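Local structure of arsenate Reductase (Corynebacterium glutamicum, 3T38) at residues Q96-L101 with G199-L204. The protein probably reduces arsenate to arsenite in a thioredoxin-dependent reaction, and has a low molecular weight tyrosine phosphatase fold. Numbering follows the deposited sequence.
Sequences QIASAL and GRIREL
I201 reaches across to A98 and L101 and makes the whole contact between segments 96-101 and 199-204, which lie on helices 94-106 and 190-211. Both helices belong to the low molecular weight tyrosine phosphatase fold, which is built around a parallel four-stranded sheet. They pack against each other, and both touch F86 on strand 83-88. Along the second segment, R200 turns off to a cation-pi contact with W177.

I201 comes next, and its side chain points at the other helix. The backbones are close here: CA of A98 and CA of I201 are 6.6 Å apart. The small side chain of A98 is consistent with so close an approach. The CG1 branch of I201 ends on A98, and CG2 lies on L101. CG1 stands anti to the carbonyl carbon, and the bend at the second torsion (chi2 -66°) carries CD1 to A98. There CD1 of I201 lies 3.8 Å from CB of A98. It also rests 3.4 Å from the A98 carbonyl oxygen O, a van der Waals contact of a methyl with backbone. The other branch, CG2, is anti to the backbone N of I201. It lies 3.9 Å from CB of L101 and 3.8 Å from the L101 carbonyl carbon C. L101 thus offers the root of its side chain, while the rest of that chain runs on to D198. All three touching residues are buried. The side chains meet through carbon alone, and they tie the C-terminal helix to the helix after strand 83-88.

R202 lies on an exposed side of its helix, with its side chain against Y105. L204, one turn on from I201, packs on L102 and F86. Its backbone N donates a 3.0 Å hydrogen bond to O of R200, which closes the helical turn that holds I201.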
loop_
_atom_site.group_PDB
_atom_site.type_symbol
_atom_site.label_atom_id
_atom_site.label_comp_id
_atom_site.label_asym_id
_atom_site.label_seq_id
_atom_site.Cartn_x
_atom_site.Cartn_y
_atom_site.Cartn_z
ATOM N N GLN A 96 17.103 4.086 4.316
ATOM C CA GLN A 96 17.741 4.572 3.093
ATOM C C GLN A 96 19.251 4.646 3.245
ATOM O O GLN A 96 19.984 4.316 2.310
ATOM C CB GLN A 96 17.182 5.952 2.698
ATOM C CG GLN A 96 15.668 5.956 2.403
ATOM C CD GLN A 96 15.343 5.483 0.977
ATOM O OE1 GLN A 96 16.212 4.972 0.265
ATOM N NE2 GLN A 96 14.086 5.673 0.542
ATOM N N ILE A 97 19.693 5.096 4.408
ATOM C CA ILE A 97 21.080 5.091 4.795
ATOM C C ILE A 97 21.604 3.677 4.798
ATOM O O ILE A 97 22.661 3.418 4.188
ATOM C CB ILE A 97 21.282 5.673 6.228
ATOM C CG1 ILE A 97 20.787 7.115 6.273
ATOM C CG2 ILE A 97 22.785 5.523 6.663
ATOM C CD1 ILE A 97 20.680 7.678 7.718
ATOM N N ALA A 98 20.889 2.763 5.470
ATOM C CA ALA A 98 21.382 1.417 5.602
ATOM C C ALA A 98 21.471 0.777 4.218
ATOM O O ALA A 98 22.446 0.096 3.876
ATOM C CB ALA A 98 20.496 0.592 6.499
ATOM N N SER A 99 20.430 0.988 3.420
ATOM C CA SER A 99 20.378 0.364 2.127
ATOM C C SER A 99 21.501 0.853 1.218
ATOM O O SER A 99 22.091 0.047 0.468
ATOM C CB SER A 99 19.000 0.646 1.451
ATOM O OG SER A 99 19.017 0.210 0.083
ATOM N N ALA A 100 21.766 2.166 1.239
ATOM C CA ALA A 100 22.766 2.742 0.340
ATOM C C ALA A 100 24.183 2.371 0.774
ATOM O O ALA A 100 25.055 2.199 -0.069
ATOM C CB ALA A 100 22.588 4.303 0.179
ATOM N N LEU A 101 24.398 2.201 2.078
ATOM C CA LEU A 101 25.727 1.844 2.590
ATOM C C LEU A 101 25.976 0.385 2.158
ATOM O O LEU A 101 27.019 0.050 1.585
ATOM C CB LEU A 101 25.833 2.114 4.115
ATOM C CG LEU A 101 25.958 3.602 4.587
ATOM C CD1 LEU A 101 25.917 3.873 6.136
ATOM C CD2 LEU A 101 27.288 4.200 4.098
ATOM N N GLY A 199 28.797 1.525 10.929
ATOM C CA GLY A 199 29.358 0.475 11.769
ATOM C C GLY A 199 28.601 -0.858 11.723
ATOM O O GLY A 199 29.232 -1.927 11.679
ATOM N N ARG A 200 27.261 -0.811 11.725
ATOM C CA ARG A 200 26.450 -2.028 11.741
ATOM C C ARG A 200 26.401 -2.682 10.332
ATOM O O ARG A 200 26.362 -3.910 10.197
ATOM C CB ARG A 200 25.012 -1.737 12.234
ATOM C CG ARG A 200 24.880 -1.455 13.806
ATOM C CD ARG A 200 23.479 -0.926 14.134
ATOM N NE ARG A 200 23.064 -1.014 15.538
ATOM C CZ ARG A 200 22.725 -2.151 16.162
ATOM N NH1 ARG A 200 22.803 -3.341 15.544
ATOM N NH2 ARG A 200 22.336 -2.101 17.422
ATOM N N ILE A 201 26.390 -1.846 9.303
ATOM C CA ILE A 201 26.374 -2.310 7.927
ATOM C C ILE A 201 27.696 -3.047 7.632
ATOM O O ILE A 201 27.695 -4.094 6.973
ATOM C CB ILE A 201 26.161 -1.110 6.916
ATOM C CG1 ILE A 201 24.755 -0.562 7.025
ATOM C CG2 ILE A 201 26.496 -1.518 5.448
ATOM C CD1 ILE A 201 23.659 -1.595 6.565
ATOM N N ARG A 202 28.819 -2.507 8.119
ATOM C CA ARG A 202 30.108 -3.204 7.946
ATOM C C ARG A 202 30.126 -4.623 8.481
ATOM O O ARG A 202 30.584 -5.517 7.789
ATOM C CB ARG A 202 31.285 -2.407 8.481
ATOM C CG ARG A 202 31.495 -1.102 7.734
ATOM C CD ARG A 202 32.499 -0.275 8.521
ATOM N NE ARG A 202 32.798 0.986 7.873
ATOM C CZ ARG A 202 33.706 1.132 6.910
ATOM N NH1 ARG A 202 34.396 0.097 6.467
ATOM N NH2 ARG A 202 33.909 2.329 6.387
ATOM N N GLU A 203 29.587 -4.824 9.683
ATOM C CA GLU A 203 29.550 -6.154 10.294
ATOM C C GLU A 203 28.578 -7.043 9.555
ATOM O O GLU A 203 28.851 -8.209 9.364
ATOM C CB GLU A 203 29.175 -6.110 11.772
ATOM C CG GLU A 203 30.193 -5.383 12.634
ATOM C CD GLU A 203 31.662 -5.840 12.384
ATOM O OE1 GLU A 203 31.946 -7.082 12.438
ATOM O OE2 GLU A 203 32.528 -4.938 12.143
ATOM N N LEU A 204 27.457 -6.472 9.120
ATOM C CA LEU A 204 26.477 -7.237 8.425
ATOM C C LEU A 204 27.079 -7.742 7.106
ATOM O O LEU A 204 26.957 -8.921 6.831
ATOM C CB LEU A 204 25.197 -6.439 8.170
ATOM C CG LEU A 204 24.225 -7.092 7.176
ATOM C CD1 LEU A 204 23.607 -8.392 7.755
ATOM C CD2 LEU A 204 23.117 -6.146 6.761
#